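Local coordinates for protein diaminopimelate decarboxylase (Aquifex aeolicus, PDB 2P3E) that probably catalyses the pyridoxal-phosphate-dependent decarboxylation of meso-diaminopimelate to L-lysine, the closing step of this lysine pathway, at residues V309-N314 / P346-D352; R336-D342 / L356-E362. One frame throughout, in Å; residues are numbered along the deposited sequence.

Interaction 1. Residues V309-N314 / P346-D352; sequences VDAGMN and PICETGD
A single carboxylate, that of D352, ties both loops together by their backbone N-H groups. Its OD1 takes M313 N at 2.6 Å (N-H...O angle 153°), met on the syn side but 30° out of the carboxylate plane, while OD2 receives I347 N of its own loop at 2.7 Å from above that plane. OD2 also pairs with K175 of the second subunit, so each oxygen is committed. G312, lacking a side chain, brings its CA to 3.2 Å from D352 OD1. With CG between its backbone N and carbonyl carbon (chi1 68°), M313 carries SD obliquely across D352, 3.9 Å from D352 CB, and its CG meets I347 CG1 at 4.0 Å, the two chains at about a right angle. N314 OD1 also reaches I347 CG1, at 3.4 Å. The P346 ring lies against the backbone of 310-312, its CD 3.5 Å from A311 C. The 346-352 loop turns at E349-D352 in a type I turn and carries E349, a probable substrate-binding residue whose OE2 bonds to Y385 OH. E349 packs on Y322 of the second subunit, itself a probable substrate-binding residue, a placement consistent with the interfacial active site of dimeric class-II (fold type III) decarboxylases.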
loop_
_atom_site.group_PDB
_atom_site.type_symbol
_atom_site.label_atom_id
_atom_site.label_comp_id
_atom_site.label_asym_id
_atom_site.label_seq_id
_atom_site.Cartn_x
_atom_site.Cartn_y
_atom_site.Cartn_z
ATOM N N VAL B 309 -8.110 15.063 7.617
ATOM C CA VAL B 309 -8.843 14.001 8.317
ATOM C C VAL B 309 -7.897 12.928 8.840
ATOM O O VAL B 309 -6.689 12.993 8.565
ATOM C CB VAL B 309 -9.966 13.380 7.407
ATOM C CG1 VAL B 309 -11.015 14.449 7.057
ATOM C CG2 VAL B 309 -9.371 12.741 6.123
ATOM N N ASP B 310 -8.433 11.944 9.574
ATOM C CA ASP B 310 -7.562 10.934 10.201
ATOM C C ASP B 310 -7.334 9.687 9.349
ATOM O O ASP B 310 -6.559 8.803 9.718
ATOM C CB ASP B 310 -8.004 10.595 11.647
ATOM C CG ASP B 310 -9.419 9.999 11.745
ATOM O OD1 ASP B 310 -10.100 9.746 10.725
ATOM O OD2 ASP B 310 -9.853 9.767 12.896
ATOM N N ALA B 311 -7.997 9.623 8.203
ATOM C CA ALA B 311 -7.809 8.527 7.258
ATOM C C ALA B 311 -7.036 9.030 6.073
ATOM O O ALA B 311 -7.274 10.143 5.578
ATOM C CB ALA B 311 -9.152 7.945 6.792
ATOM N N GLY B 312 -6.110 8.218 5.594
ATOM C CA GLY B 312 -5.303 8.615 4.442
ATOM C C GLY B 312 -5.076 7.488 3.459
ATOM O O GLY B 312 -5.804 6.472 3.447
ATOM N N MET B 313 -4.053 7.668 2.623
ATOM C CA MET B 313 -3.730 6.691 1.592
ATOM C C MET B 313 -3.367 5.328 2.195
ATOM O O MET B 313 -3.408 4.303 1.500
ATOM C CB MET B 313 -2.605 7.216 0.693
ATOM C CG MET B 313 -1.250 7.336 1.393
ATOM S SD MET B 313 0.001 8.090 0.321
ATOM C CE MET B 313 0.213 6.833 -0.967
ATOM N N ASN B 314 -2.981 5.342 3.466
ATOM C CA ASN B 314 -2.725 4.127 4.238
ATOM C C ASN B 314 -3.986 3.311 4.468
ATOM O O ASN B 314 -3.902 2.096 4.677
ATOM C CB ASN B 314 -2.117 4.482 5.606
ATOM C CG ASN B 314 -3.033 5.383 6.447
ATOM O OD1 ASN B 314 -3.418 6.489 6.039
ATOM N ND2 ASN B 314 -3.367 4.916 7.637
ATOM N N PRO B 346 -3.527 12.024 7.033
ATOM C CA PRO B 346 -2.461 12.236 8.009
ATOM C C PRO B 346 -1.050 11.906 7.473
ATOM O O PRO B 346 -0.056 12.311 8.078
ATOM C CB PRO B 346 -2.841 11.258 9.136
ATOM C CG PRO B 346 -3.486 10.122 8.423
ATOM C CD PRO B 346 -4.182 10.713 7.209
ATOM N N ILE B 347 -0.976 11.183 6.350
ATOM C CA ILE B 347 0.308 10.668 5.859
ATOM C C ILE B 347 1.213 11.800 5.362
ATOM O O ILE B 347 0.735 12.777 4.750
ATOM C CB ILE B 347 0.128 9.616 4.725
ATOM C CG1 ILE B 347 -0.670 8.375 5.217
ATOM C CG2 ILE B 347 1.490 9.259 4.088
ATOM C CD1 ILE B 347 0.064 7.491 6.254
ATOM N N CYS B 348 2.516 11.648 5.619
ATOM C CA CYS B 348 3.495 12.645 5.206
ATOM C C CYS B 348 3.919 12.436 3.741
ATOM O O CYS B 348 5.060 12.012 3.434
ATOM C CB CYS B 348 4.691 12.654 6.168
ATOM S SG CYS B 348 5.510 14.259 6.209
ATOM N N GLU B 349 2.962 12.688 2.849
ATOM C CA GLU B 349 3.162 12.692 1.397
ATOM C C GLU B 349 2.258 13.777 0.827
ATOM O O GLU B 349 1.135 13.940 1.275
ATOM C CB GLU B 349 2.730 11.356 0.762
ATOM C CG GLU B 349 3.559 10.139 1.141
ATOM C CD GLU B 349 4.883 10.047 0.382
ATOM O OE1 GLU B 349 5.280 11.020 -0.308
ATOM O OE2 GLU B 349 5.526 8.980 0.474
ATOM N N THR B 350 2.748 14.492 -0.182
ATOM C CA THR B 350 1.928 15.452 -0.936
ATOM C C THR B 350 0.772 14.717 -1.605
ATOM O O THR B 350 -0.344 15.243 -1.693
ATOM C CB THR B 350 2.789 16.228 -1.966
ATOM O OG1 THR B 350 3.824 16.930 -1.260
ATOM C CG2 THR B 350 1.948 17.244 -2.735
ATOM N N GLY B 351 1.019 13.465 -1.986
ATOM C CA GLY B 351 0.020 12.648 -2.681
ATOM C C GLY B 351 -0.984 11.937 -1.796
ATOM O O GLY B 351 -1.792 11.173 -2.297
ATOM N N ASP B 352 -0.934 12.165 -0.483
ATOM C CA ASP B 352 -1.906 11.584 0.441
ATOM C C ASP B 352 -3.208 12.416 0.537
ATOM O O ASP B 352 -3.347 13.299 1.390
ATOM C CB ASP B 352 -1.318 11.433 1.834
ATOM C CG ASP B 352 -2.376 10.976 2.878
ATOM O OD1 ASP B 352 -3.229 10.116 2.564
ATOM O OD2 ASP B 352 -2.357 11.490 4.008
#

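Interaction 2. Residues R336-D342 / L356-E362; sequences RKKVVAD and LDREIEE
V339 and I360 pair at the heart of an antiparallel two-strand ladder, at the edge of the mixed sheet that makes up the beta domain of this fold type III decarboxylase; K337 and E362 prolong it past the strand ends. The axes run at 141°, a marked twist, and the pairing ends in a G1 beta bulge: D357, in a left-handed backbone conformation, and R358 both face A341. V339-I360 and A341-R358 are the hydrogen-bonded pairs, each with two N-H...O bonds; their side chains share a face, where V339, A341 and I360 touch H305 and I307 of the neighbouring strand 304-309. V340 and E359 occupy the opposite, exposed face.

E362 can be traced outward. Its CB sits 3.6 Å from K337 O, the same oxygen that accepts E362 N. CG, placed beside the backbone N (chi1 -77°), packs 3.5 Å from V339 CG1, and the extended chain then crosses V339 at about a right angle. CD passes K337 CE at 3.8 Å, and OE2, also touching K337 CE and V339 CG1, finishes in a salt bridge with K337 NZ at 3.4 Å.

Across the same end, R336 grips one oxygen of E361 side-on, with NE and NH2; the shorter bond, NH2 to OE2, is 2.9 Å. OE2 lies in the guanidinium plane, yet the carboxylate is turned 76° from it. R336 has a second carboxylate in E367, and OE2 takes a further bond from backbone K334 N.

At the bulge end, D342 OD1 accepts D357 N nearly along its C-O axis, at 2.9 Å. That brings two carboxylates close, a repulsion probably eased by K304, a long, weak ion-pair partner of both, and by one bridging water, which donates to D342 OD1 at 2.7 Å and to D357 OD1 at 2.8 Å.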
loop_
_atom_site.group_PDB
_atom_site.type_symbol
_atom_site.label_atom_id
_atom_site.label_comp_id
_atom_site.label_asym_id
_atom_site.label_seq_id
_atom_site.Cartn_x
_atom_site.Cartn_y
_atom_site.Cartn_z
ATOM N N ARG B 336 -25.578 24.109 5.647
ATOM C CA ARG B 336 -24.483 25.053 5.598
ATOM C C ARG B 336 -24.100 25.277 4.137
ATOM O O ARG B 336 -24.528 24.527 3.251
ATOM C CB ARG B 336 -23.278 24.495 6.352
ATOM C CG ARG B 336 -23.494 24.302 7.830
ATOM C CD ARG B 336 -22.391 23.453 8.403
ATOM N NE ARG B 336 -22.485 22.053 7.980
ATOM C CZ ARG B 336 -21.742 21.074 8.491
ATOM N NH1 ARG B 336 -20.838 21.349 9.432
ATOM N NH2 ARG B 336 -21.891 19.829 8.062
ATOM N N LYS B 337 -23.296 26.307 3.899
ATOM C CA LYS B 337 -22.700 26.559 2.588
ATOM C C LYS B 337 -21.738 25.405 2.219
ATOM O O LYS B 337 -21.148 24.757 3.099
ATOM C CB LYS B 337 -21.948 27.894 2.631
ATOM C CG LYS B 337 -21.408 28.417 1.300
ATOM C CD LYS B 337 -20.591 29.695 1.515
ATOM C CE LYS B 337 -19.309 29.411 2.295
ATOM N NZ LYS B 337 -18.688 30.621 2.938
ATOM N N LYS B 338 -21.609 25.139 0.925
ATOM C CA LYS B 338 -20.618 24.181 0.445
ATOM C C LYS B 338 -19.338 24.914 0.067
ATOM O O LYS B 338 -19.373 26.086 -0.348
ATOM C CB LYS B 338 -21.159 23.389 -0.745
ATOM C CG LYS B 338 -22.254 22.378 -0.385
ATOM C CD LYS B 338 -22.380 21.351 -1.495
ATOM C CE LYS B 338 -23.387 20.263 -1.188
ATOM N NZ LYS B 338 -23.237 19.161 -2.188
ATOM N N VAL B 339 -18.204 24.243 0.228
ATOM C CA VAL B 339 -16.922 24.801 -0.176
ATOM C C VAL B 339 -16.205 23.817 -1.086
ATOM O O VAL B 339 -16.480 22.616 -1.056
ATOM C CB VAL B 339 -16.001 25.152 1.036
ATOM C CG1 VAL B 339 -16.536 26.370 1.774
ATOM C CG2 VAL B 339 -15.823 23.927 1.989
ATOM N N VAL B 340 -15.279 24.338 -1.885
ATOM C CA VAL B 340 -14.391 23.502 -2.668
ATOM C C VAL B 340 -13.146 23.291 -1.820
ATOM O O VAL B 340 -12.521 24.263 -1.383
ATOM C CB VAL B 340 -14.028 24.151 -4.012
ATOM C CG1 VAL B 340 -13.043 23.281 -4.774
ATOM C CG2 VAL B 340 -15.276 24.389 -4.822
ATOM N N ALA B 341 -12.806 22.023 -1.585
ATOM C CA ALA B 341 -11.721 21.666 -0.677
ATOM C C ALA B 341 -10.917 20.476 -1.176
ATOM O O ALA B 341 -11.421 19.650 -1.953
ATOM C CB ALA B 341 -12.287 21.365 0.720
ATOM N N ASP B 342 -9.653 20.422 -0.746
ATOM C CA ASP B 342 -8.863 19.194 -0.786
ATOM C C ASP B 342 -9.085 18.458 0.532
ATOM O O ASP B 342 -8.883 19.022 1.615
ATOM C CB ASP B 342 -7.376 19.497 -0.932
ATOM C CG ASP B 342 -6.989 19.934 -2.340
ATOM O OD1 ASP B 342 -7.864 20.117 -3.231
ATOM O OD2 ASP B 342 -5.770 20.060 -2.553
ATOM N N LEU B 356 -9.635 15.811 -4.299
ATOM C CA LEU B 356 -9.084 17.129 -4.624
ATOM C C LEU B 356 -10.124 18.033 -5.257
ATOM O O LEU B 356 -10.918 17.576 -6.070
ATOM C CB LEU B 356 -7.891 16.997 -5.581
ATOM C CG LEU B 356 -6.679 16.165 -5.131
ATOM C CD1 LEU B 356 -5.633 16.108 -6.243
ATOM C CD2 LEU B 356 -6.072 16.736 -3.876
ATOM N N ASP B 357 -10.095 19.322 -4.906
ATOM C CA ASP B 357 -10.985 20.336 -5.513
ATOM C C ASP B 357 -12.438 19.855 -5.514
ATOM O O ASP B 357 -13.144 19.946 -6.540
ATOM C CB ASP B 357 -10.535 20.646 -6.947
ATOM C CG ASP B 357 -9.214 21.383 -7.005
ATOM O OD1 ASP B 357 -8.901 22.165 -6.080
ATOM O OD2 ASP B 357 -8.478 21.174 -7.984
ATOM N N ARG B 358 -12.888 19.335 -4.369
ATOM C CA ARG B 358 -14.197 18.722 -4.272
ATOM C C ARG B 358 -15.170 19.598 -3.504
ATOM O O ARG B 358 -14.822 20.166 -2.453
ATOM C CB ARG B 358 -14.098 17.347 -3.599
ATOM C CG ARG B 358 -15.401 16.557 -3.573
ATOM C CD ARG B 358 -15.738 15.869 -4.925
ATOM N NE ARG B 358 -14.636 15.024 -5.413
ATOM C CZ ARG B 358 -14.389 13.790 -4.979
ATOM N NH1 ARG B 358 -15.177 13.229 -4.065
ATOM N NH2 ARG B 358 -13.350 13.097 -5.460
ATOM N N GLU B 359 -16.399 19.671 -4.012
ATOM C CA GLU B 359 -17.479 20.372 -3.332
ATOM C C GLU B 359 -17.971 19.544 -2.154
ATOM O O GLU B 359 -18.244 18.339 -2.288
ATOM C CB GLU B 359 -18.641 20.639 -4.294
ATOM C CG GLU B 359 -18.404 21.831 -5.222
ATOM C CD GLU B 359 -18.637 23.187 -4.557
ATOM O OE1 GLU B 359 -18.869 23.254 -3.318
ATOM O OE2 GLU B 359 -18.579 24.199 -5.292
ATOM N N ILE B 360 -18.057 20.194 -1.002
ATOM C CA ILE B 360 -18.512 19.546 0.214
ATOM C C ILE B 360 -19.041 20.593 1.185
ATOM O O ILE B 360 -18.542 21.717 1.226
ATOM C CB ILE B 360 -17.371 18.731 0.888
ATOM C CG1 ILE B 360 -17.934 17.827 1.991
ATOM C CG2 ILE B 360 -16.254 19.654 1.398
ATOM C CD1 ILE B 360 -16.901 16.842 2.567
ATOM N N GLU B 361 -20.067 20.212 1.937
ATOM C CA GLU B 361 -20.595 21.016 3.033
ATOM C C GLU B 361 -19.430 21.391 3.926
ATOM O O GLU B 361 -18.528 20.564 4.175
ATOM C CB GLU B 361 -21.591 20.176 3.811
ATOM C CG GLU B 361 -22.785 20.908 4.340
ATOM C CD GLU B 361 -23.822 19.962 4.923
ATOM O OE1 GLU B 361 -24.376 19.111 4.182
ATOM O OE2 GLU B 361 -24.084 20.083 6.130
ATOM N N GLU B 362 -19.411 22.648 4.367
ATOM C CA GLU B 362 -18.417 23.097 5.316
ATOM C C GLU B 362 -18.548 22.173 6.524
ATOM O O GLU B 362 -19.666 21.938 7.009
ATOM C CB GLU B 362 -18.666 24.556 5.729
ATOM C CG GLU B 362 -18.225 25.571 4.697
ATOM C CD GLU B 362 -18.433 27.012 5.143
ATOM O OE1 GLU B 362 -19.299 27.267 6.005
ATOM O OE2 GLU B 362 -17.719 27.890 4.625
HETATM O O HOH W 1 -18.933 25.985 -3.229
HETATM O O HOH W 2 -9.235 22.449 -3.275
#

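Overall arrangement
The segments alternate along the chain: 309-314, 336-342, 346-352, then 356-362, so interactions 1 and 2 cross in sequence while their centres lie 18 Å apart. Interaction 2 lies within the mixed beta sheet, in which strand 338-344 pairs in parallel with 304-309 and antiparallel with 358-361; interaction 1 is made by loops leaving it, after strands 304-309 and 338-344. Interaction 2 joins 338-344 with 358-361. The 346-352 loop is thus part of the connection between the two strands of interaction 2, whose segments no other chain of the assembly touches, whereas interaction 1 faces the second subunit and carries a probable substrate-binding residue.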